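Local coordinates for Glyoxalase/bleomycin resistance protein/dioxygenase (PDB 3KOL) that binds a metal ion, cobalt in this crystal, and may act as a dioxygenase or lactoylglutathione lyase of the vicinal oxygen chelate superfamily, at residues A[23-28]-A[138-143]; A[28-33]-A[75-80]. One frame throughout, in Å; residues are numbered along the deposited sequence.

Interaction 1 of 2, residues A[23-28]-A[138-143]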
ATOM      1  N   ILE A  23      -1.632  -3.834  -3.375  1.00  9.52           N
ATOM      2  CA  ILE A  23      -0.532  -3.661  -2.438  1.00 12.08           C
ATOM      3  C   ILE A  23      -0.287  -5.088  -1.968  1.00 11.93           C
ATOM      4  O   ILE A  23      -1.226  -5.794  -1.595  1.00 13.64           O
ATOM      5  CB  ILE A  23      -0.893  -2.764  -1.233  1.00 13.36           C
ATOM      6  CG1 ILE A  23       0.292  -2.723  -0.263  1.00 14.09           C
ATOM      7  CG2 ILE A  23      -2.135  -3.275  -0.540  1.00 17.50           C
ATOM      8  CD1 ILE A  23       0.137  -1.726   0.849  1.00 18.47           C
ATOM      9  N   ALA A  24       0.961  -5.527  -2.017  1.00 11.13           N
ATOM     10  CA  ALA A  24       1.290  -6.885  -1.620  1.00 11.30           C
ATOM     11  C   ALA A  24       2.023  -6.922  -0.294  1.00 11.47           C
ATOM     12  O   ALA A  24       2.878  -6.082  -0.014  1.00  9.80           O
ATOM     13  CB  ALA A  24       2.139  -7.550  -2.700  1.00 11.94           C
ATOM     14  N   LEU A  25       1.664  -7.905   0.523  1.00 11.80           N
ATOM     15  CA  LEU A  25       2.275  -8.097   1.823  1.00 11.58           C
ATOM     16  C   LEU A  25       2.785  -9.529   1.906  1.00 12.26           C
ATOM     17  O   LEU A  25       2.192 -10.437   1.326  1.00 11.57           O
ATOM     18  CB  LEU A  25       1.253  -7.884   2.949  1.00 11.36           C
ATOM     19  CG  LEU A  25       0.411  -6.603   3.031  1.00 13.48           C
ATOM     20  CD1 LEU A  25      -0.465  -6.658   4.286  1.00 11.93           C
ATOM     21  CD2 LEU A  25       1.309  -5.380   3.077  1.00 11.91           C
ATOM     22  N   ASN A  26       3.900  -9.719   2.606  1.00 13.38           N
ATOM     23  CA  ASN A  26       4.447 -11.054   2.825  1.00 14.26           C
ATOM     24  C   ASN A  26       4.006 -11.411   4.238  1.00 14.00           C
ATOM     25  O   ASN A  26       4.194 -10.618   5.161  1.00 15.93           O
ATOM     26  CB  ASN A  26       5.973 -11.053   2.770  1.00 13.58           C
ATOM     27  CG  ASN A  26       6.497 -10.840   1.376  1.00 13.94           C
ATOM     28  OD1 ASN A  26       5.879 -11.269   0.402  1.00 15.96           O
ATOM     29  ND2 ASN A  26       7.648 -10.182   1.268  1.00 15.20           N
ATOM     30  N   VAL A  27       3.418 -12.589   4.410  1.00 14.38           N
ATOM     31  CA  VAL A  27       2.946 -12.998   5.726  1.00 14.82           C
ATOM     32  C   VAL A  27       3.535 -14.347   6.138  1.00 17.69           C
ATOM     33  O   VAL A  27       3.594 -15.279   5.334  1.00 18.86           O
ATOM     34  CB  VAL A  27       1.414 -13.088   5.736  1.00 14.84           C
ATOM     35  CG1 VAL A  27       0.821 -11.733   5.350  1.00 15.79           C
ATOM     36  CG2 VAL A  27       0.941 -14.153   4.764  1.00 13.33           C
ATOM     37  N   GLN A  28       3.973 -14.446   7.387  1.00 18.63           N
ATOM     38  CA  GLN A  28       4.565 -15.686   7.884  1.00 20.89           C
ATOM     39  C   GLN A  28       3.498 -16.752   8.139  1.00 20.61           C
ATOM     40  O   GLN A  28       3.734 -17.940   7.910  1.00 20.34           O
ATOM     41  CB  GLN A  28       5.354 -15.411   9.172  1.00 24.28           C
ATOM     42  CG  GLN A  28       6.340 -16.516   9.545  1.00 30.02           C
ATOM     43  CD  GLN A  28       5.674 -17.726  10.173  1.00 34.01           C
ATOM     44  OE1 GLN A  28       6.057 -18.869   9.913  1.00 36.58           O
ATOM     45  NE2 GLN A  28       4.687 -17.479  11.026  1.00 36.76           N
ATOM     46  N   PHE A 138      -3.470  -0.064  14.383  1.00 14.42           N
ATOM     47  CA  PHE A 138      -3.190  -1.352  15.000  1.00 14.51           C
ATOM     48  C   PHE A 138      -2.324  -2.174  14.052  1.00 14.65           C
ATOM     49  O   PHE A 138      -2.327  -1.948  12.844  1.00 15.39           O
ATOM     50  CB  PHE A 138      -4.506  -2.076  15.306  1.00 12.62           C
ATOM     51  CG  PHE A 138      -5.464  -2.108  14.145  1.00 12.86           C
ATOM     52  CD1 PHE A 138      -5.537  -3.220  13.314  1.00 11.94           C
ATOM     53  CD2 PHE A 138      -6.279  -1.013  13.874  1.00 12.06           C
ATOM     54  CE1 PHE A 138      -6.408  -3.244  12.229  1.00 13.14           C
ATOM     55  CE2 PHE A 138      -7.154  -1.022  12.788  1.00 12.43           C
ATOM     56  CZ  PHE A 138      -7.218  -2.143  11.964  1.00 13.46           C
ATOM     57  N   TYR A 139      -1.577  -3.120  14.607  1.00 15.14           N
ATOM     58  CA  TYR A 139      -0.692  -3.972  13.817  1.00 16.39           C
ATOM     59  C   TYR A 139      -1.369  -5.263  13.374  1.00 16.04           C
ATOM     60  O   TYR A 139      -2.227  -5.797  14.084  1.00 14.82           O
ATOM     61  CB  TYR A 139       0.549  -4.326  14.638  1.00 17.87           C
ATOM     62  CG  TYR A 139       1.376  -3.130  15.035  1.00 19.40           C
ATOM     63  CD1 TYR A 139       2.059  -2.387  14.075  1.00 21.62           C
ATOM     64  CD2 TYR A 139       1.472  -2.729  16.371  1.00 20.91           C
ATOM     65  CE1 TYR A 139       2.815  -1.278  14.427  1.00 21.35           C
ATOM     66  CE2 TYR A 139       2.228  -1.617  16.735  1.00 20.09           C
ATOM     67  CZ  TYR A 139       2.896  -0.898  15.753  1.00 22.00           C
ATOM     68  OH  TYR A 139       3.644   0.206  16.082  1.00 21.72           O
ATOM     69  N   ASP A 140      -0.981  -5.760  12.197  1.00 14.48           N
ATOM     70  CA  ASP A 140      -1.526  -7.014  11.686  1.00 15.01           C
ATOM     71  C   ASP A 140      -0.653  -8.122  12.277  1.00 14.95           C
ATOM     72  O   ASP A 140       0.311  -7.825  12.986  1.00 14.40           O
ATOM     73  CB  ASP A 140      -1.543  -7.025  10.140  1.00 14.97           C
ATOM     74  CG  ASP A 140      -0.184  -7.324   9.505  1.00 15.69           C
ATOM     75  OD1 ASP A 140       0.851  -7.410  10.203  1.00 16.51           O
ATOM     76  OD2 ASP A 140      -0.159  -7.472   8.264  1.00 16.81           O
ATOM     77  N   PRO A 141      -0.978  -9.404  12.017  1.00 16.77           N
ATOM     78  CA  PRO A 141      -0.199 -10.527  12.557  1.00 16.67           C
ATOM     79  C   PRO A 141       1.320 -10.486  12.393  1.00 18.81           C
ATOM     80  O   PRO A 141       2.045 -11.072  13.202  1.00 19.45           O
ATOM     81  CB  PRO A 141      -0.814 -11.739  11.857  1.00 17.55           C
ATOM     82  CG  PRO A 141      -2.245 -11.333  11.711  1.00 18.91           C
ATOM     83  CD  PRO A 141      -2.118  -9.901  11.227  1.00 17.31           C
ATOM     84  N   ASP A 142       1.805  -9.805  11.357  1.00 16.98           N
ATOM     85  CA  ASP A 142       3.242  -9.729  11.106  1.00 16.71           C
ATOM     86  C   ASP A 142       3.882  -8.452  11.630  1.00 15.78           C
ATOM     87  O   ASP A 142       5.100  -8.291  11.564  1.00 17.28           O
ATOM     88  CB  ASP A 142       3.519  -9.857   9.607  1.00 16.84           C
ATOM     89  CG  ASP A 142       3.217 -11.245   9.081  1.00 20.08           C
ATOM     90  OD1 ASP A 142       4.003 -12.168   9.376  1.00 19.88           O
ATOM     91  OD2 ASP A 142       2.192 -11.418   8.386  1.00 20.42           O
ATOM     92  N   GLY A 143       3.064  -7.544  12.145  1.00 13.95           N
ATOM     93  CA  GLY A 143       3.602  -6.305  12.670  1.00 14.33           C
ATOM     94  C   GLY A 143       3.478  -5.133  11.716  1.00 13.60           C
ATOM     95  O   GLY A 143       4.061  -4.078  11.962  1.00 15.22           O
TER
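Asp142 reaches Val27 and Gln28 because its CG lies anti to its own carbonyl carbon and beside its backbone N (chi1 -69°), which sends the carboxylate out of the turn toward the end of strand 17-27. OD1 accepts the backbone N-H of Gln28, with Gln28 N to Asp142 OD1 at 3.0 Å and a nearly straight 171° at the hydrogen. The donor comes in on the syn side, a little out of the carboxylate plane. The other oxygen, OD2, rests against Val27, 3.2 Å from CB and 3.3 Å from CG1, with the two side chains crossing at roughly a right angle.

Asp140 takes a different first torsion: its CG stands between backbone N and carbonyl carbon (chi1 79°). This folds OD1 back over the turn, where Asp142 N donates to Asp140 OD1 at 2.8 Å from above the carboxylate plane, an Asx turn. Phe144 N also donates to OD1, while OD2 bonds to Tyr37 OH and lies 4.1 Å from Leu25 CD1. Gly143 N closes the type I turn onto Asp140 O at 2.9 Å. Asp-Pro-Asp-Gly is the familiar turn of vicinal oxygen chelate proteins, leading here into strand 145-150, which carries the cobalt ligand Glu147.

Interaction 2 of 2, residues A[28-33]-A[75-80]; sequences QDMQAS and LDLFGE
The flat groups Met30 meets are two successive peptide planes of strand 74-79. Its methyl CE sits over the face of the Leu77-Phe78 peptide, almost directly above Leu77 O at 3.2 Å, and, less squarely, over the face of the Phe78-Gly79 peptide, 3.4 Å from Gly79 N. Residue 30 is selenomethionine: CG leaves anti to the backbone N (chi1 179°), and the chain then bends twice, turning SE and CE in toward the strand. The selenium packs on the Leu77 side chain, with Met30 SE 4.1 Å from Leu77 CB. Ala65 of the next strand also touches this side chain of Met30.

One helical turn on, Ser33 places CB 4.0 Å from Leu77 CD1, so Leu77 fits between Met30 and Ser33, with Tyr37 packing on it further along the helix. The carboxylate of Asp29 faces its own helix instead: Ala32 N donates to Asp29 OD1 at 3.1 Å, well above the carboxylate plane (62° out of it), the N-cap bond. Ser33 N bonds to Asp29 O at 3.0 Å. Beside the cap, Gln28 CA directs a C-H at Glu80 O, 3.5 Å away.

Phe78 points its side chain off the opposite side of the strand, where its ring makes an edge-to-face contact with Tyr98 of the second subunit and packs on His99 of that subunit. A capped helix packed on one face of the sheet, over the strand neighbouring the one that leads into it, fits the βαβββ module of the vicinal oxygen chelate fold.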
ATOM      1  N   GLN A  28       3.973 -14.446   7.387  1.00 18.63           N
ATOM      2  CA  GLN A  28       4.565 -15.686   7.884  1.00 20.89           C
ATOM      3  C   GLN A  28       3.498 -16.752   8.139  1.00 20.61           C
ATOM      4  O   GLN A  28       3.734 -17.940   7.910  1.00 20.34           O
ATOM      5  CB  GLN A  28       5.354 -15.411   9.172  1.00 24.28           C
ATOM      6  CG  GLN A  28       6.340 -16.516   9.545  1.00 30.02           C
ATOM      7  CD  GLN A  28       5.674 -17.726  10.173  1.00 34.01           C
ATOM      8  OE1 GLN A  28       6.057 -18.869   9.913  1.00 36.58           O
ATOM      9  NE2 GLN A  28       4.687 -17.479  11.026  1.00 36.76           N
ATOM     10  N   ASP A  29       2.327 -16.318   8.601  1.00 19.81           N
ATOM     11  CA  ASP A  29       1.222 -17.226   8.903  1.00 21.50           C
ATOM     12  C   ASP A  29       0.004 -16.873   8.048  1.00 22.28           C
ATOM     13  O   ASP A  29      -0.814 -16.040   8.437  1.00 21.49           O
ATOM     14  CB  ASP A  29       0.855 -17.119  10.389  1.00 22.53           C
ATOM     15  CG  ASP A  29      -0.091 -18.218  10.842  1.00 25.45           C
ATOM     16  OD1 ASP A  29      -0.955 -18.635  10.045  1.00 25.09           O
ATOM     17  OD2 ASP A  29       0.018 -18.652  12.008  1.00 27.49           O
HETATM   18  N   MSE A  30      -0.123 -17.523   6.896  1.00 23.40           N
HETATM   19  CA  MSE A  30      -1.226 -17.252   5.975  1.00 25.68           C
HETATM   20  C   MSE A  30      -2.630 -17.294   6.579  1.00 24.32           C
HETATM   21  O   MSE A  30      -3.432 -16.398   6.333  1.00 22.58           O
HETATM   22  CB  MSE A  30      -1.159 -18.209   4.780  1.00 27.17           C
HETATM   23  CG  MSE A  30      -2.290 -18.023   3.767  1.00 33.22           C
HETATM   24 SE   MSE A  30      -2.398 -16.213   3.057  1.00 35.51          SE
HETATM   25  CE  MSE A  30      -1.065 -16.370   1.663  1.00 38.02           C
ATOM     26  N   GLN A  31      -2.939 -18.321   7.362  1.00 23.35           N
ATOM     27  CA  GLN A  31      -4.274 -18.411   7.944  1.00 23.16           C
ATOM     28  C   GLN A  31      -4.541 -17.322   8.982  1.00 20.64           C
ATOM     29  O   GLN A  31      -5.667 -16.840   9.100  1.00 20.77           O
ATOM     30  CB  GLN A  31      -4.499 -19.803   8.543  1.00 27.91           C
ATOM     31  CG  GLN A  31      -4.335 -20.920   7.515  1.00 35.17           C
ATOM     32  CD  GLN A  31      -5.224 -20.735   6.290  1.00 38.57           C
ATOM     33  OE1 GLN A  31      -4.782 -20.931   5.151  1.00 40.61           O
ATOM     34  NE2 GLN A  31      -6.484 -20.370   6.519  1.00 40.11           N
ATOM     35  N   ALA A  32      -3.514 -16.931   9.732  1.00 16.71           N
ATOM     36  CA  ALA A  32      -3.684 -15.876  10.728  1.00 14.20           C
ATOM     37  C   ALA A  32      -3.981 -14.569   9.995  1.00 13.77           C
ATOM     38  O   ALA A  32      -4.784 -13.755  10.453  1.00 11.27           O
ATOM     39  CB  ALA A  32      -2.420 -15.730  11.572  1.00 14.52           C
ATOM     40  N   SER A  33      -3.338 -14.380   8.846  1.00 13.05           N
ATOM     41  CA  SER A  33      -3.547 -13.172   8.053  1.00 13.01           C
ATOM     42  C   SER A  33      -4.881 -13.194   7.310  1.00 13.23           C
ATOM     43  O   SER A  33      -5.535 -12.158   7.191  1.00 12.01           O
ATOM     44  CB  SER A  33      -2.380 -12.972   7.082  1.00 13.17           C
ATOM     45  OG  SER A  33      -1.179 -12.741   7.810  1.00 15.45           O
ATOM     46  N   LEU A  75      -5.574  -6.532  -2.191  1.00 11.18           N
ATOM     47  CA  LEU A  75      -4.571  -6.731  -1.151  1.00 10.43           C
ATOM     48  C   LEU A  75      -4.093  -8.160  -1.380  1.00 12.53           C
ATOM     49  O   LEU A  75      -4.864  -9.108  -1.217  1.00 12.55           O
ATOM     50  CB  LEU A  75      -5.187  -6.617   0.250  1.00 10.08           C
ATOM     51  CG  LEU A  75      -4.246  -6.960   1.412  1.00 11.45           C
ATOM     52  CD1 LEU A  75      -3.115  -5.944   1.467  1.00 10.64           C
ATOM     53  CD2 LEU A  75      -5.020  -6.964   2.735  1.00 11.54           C
ATOM     54  N   ASP A  76      -2.841  -8.314  -1.794  1.00 12.82           N
ATOM     55  CA  ASP A  76      -2.278  -9.640  -2.032  1.00 14.87           C
ATOM     56  C   ASP A  76      -1.493 -10.077  -0.816  1.00 15.32           C
ATOM     57  O   ASP A  76      -0.699  -9.308  -0.276  1.00 15.61           O
ATOM     58  CB  ASP A  76      -1.310  -9.657  -3.226  1.00 16.44           C
ATOM     59  CG  ASP A  76      -1.999  -9.466  -4.558  1.00 23.67           C
ATOM     60  OD1 ASP A  76      -3.161  -9.898  -4.709  1.00 26.04           O
ATOM     61  OD2 ASP A  76      -1.354  -8.903  -5.472  1.00 24.74           O
ATOM     62  N   LEU A  77      -1.717 -11.314  -0.386  1.00 13.41           N
ATOM     63  CA  LEU A  77      -0.986 -11.861   0.741  1.00 13.21           C
ATOM     64  C   LEU A  77      -0.149 -13.005   0.188  1.00 14.37           C
ATOM     65  O   LEU A  77      -0.679 -13.923  -0.433  1.00 15.26           O
ATOM     66  CB  LEU A  77      -1.943 -12.378   1.815  1.00 13.78           C
ATOM     67  CG  LEU A  77      -2.935 -11.366   2.389  1.00 12.37           C
ATOM     68  CD1 LEU A  77      -3.767 -12.050   3.456  1.00 12.00           C
ATOM     69  CD2 LEU A  77      -2.197 -10.164   2.977  1.00 13.04           C
ATOM     70  N   PHE A  78       1.161 -12.922   0.392  1.00 15.54           N
ATOM     71  CA  PHE A  78       2.087 -13.940  -0.078  1.00 16.78           C
ATOM     72  C   PHE A  78       2.615 -14.709   1.119  1.00 16.80           C
ATOM     73  O   PHE A  78       3.267 -14.139   1.986  1.00 16.26           O
ATOM     74  CB  PHE A  78       3.247 -13.280  -0.832  1.00 19.58           C
ATOM     75  CG  PHE A  78       2.876 -12.797  -2.206  1.00 22.06           C
ATOM     76  CD1 PHE A  78       2.924 -13.665  -3.292  1.00 24.65           C
ATOM     77  CD2 PHE A  78       2.442 -11.490  -2.410  1.00 24.26           C
ATOM     78  CE1 PHE A  78       2.544 -13.243  -4.562  1.00 25.74           C
ATOM     79  CE2 PHE A  78       2.057 -11.055  -3.682  1.00 24.14           C
ATOM     80  CZ  PHE A  78       2.109 -11.933  -4.758  1.00 26.30           C
ATOM     81  N   GLY A  79       2.319 -16.003   1.166  1.00 17.08           N
ATOM     82  CA  GLY A  79       2.784 -16.824   2.271  1.00 17.73           C
ATOM     83  C   GLY A  79       4.291 -16.985   2.255  1.00 18.20           C
ATOM     84  O   GLY A  79       4.859 -17.510   1.297  1.00 18.82           O
ATOM     85  N   GLU A  80       4.938 -16.525   3.320  1.00 18.85           N
ATOM     86  CA  GLU A  80       6.390 -16.597   3.458  1.00 20.47           C
ATOM     87  C   GLU A  80       6.708 -17.068   4.875  1.00 20.79           C
ATOM     88  O   GLU A  80       7.210 -16.301   5.691  1.00 19.59           O
ATOM     89  CB  GLU A  80       7.012 -15.215   3.237  1.00 22.09           C
ATOM     90  CG  GLU A  80       6.898 -14.671   1.822  1.00 23.49           C
ATOM     91  CD  GLU A  80       7.658 -15.509   0.812  1.00 28.25           C
ATOM     92  OE1 GLU A  80       8.567 -16.258   1.230  1.00 27.72           O
ATOM     93  OE2 GLU A  80       7.359 -15.414  -0.397  1.00 29.67           O
TER

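Overall arrangement
The two contacts share Gln28 and their centres lie 7 Å apart; along the chain, interaction 2 is nested inside the loop that interaction 1 closes. Strands 17-27 and 74-79 are sheet neighbours, joined by probable hydrogen bonds from Phe78 N to Leu25 O (2.8 Å) and from Glu80 N to Val27 O (2.7 Å). Interaction 1 ties the end of strand 17-27 to the turn between strands 134-139 and 145-150, probably one βαβββ half to the other; interaction 2 lays helix 30-40 on the sheet. Both touch the second subunit. The Phe78 side chain lies about 5 Å from a bound cobalt ion and that of Asn26 about 10 Å from one, consistent with a metal site near the interface.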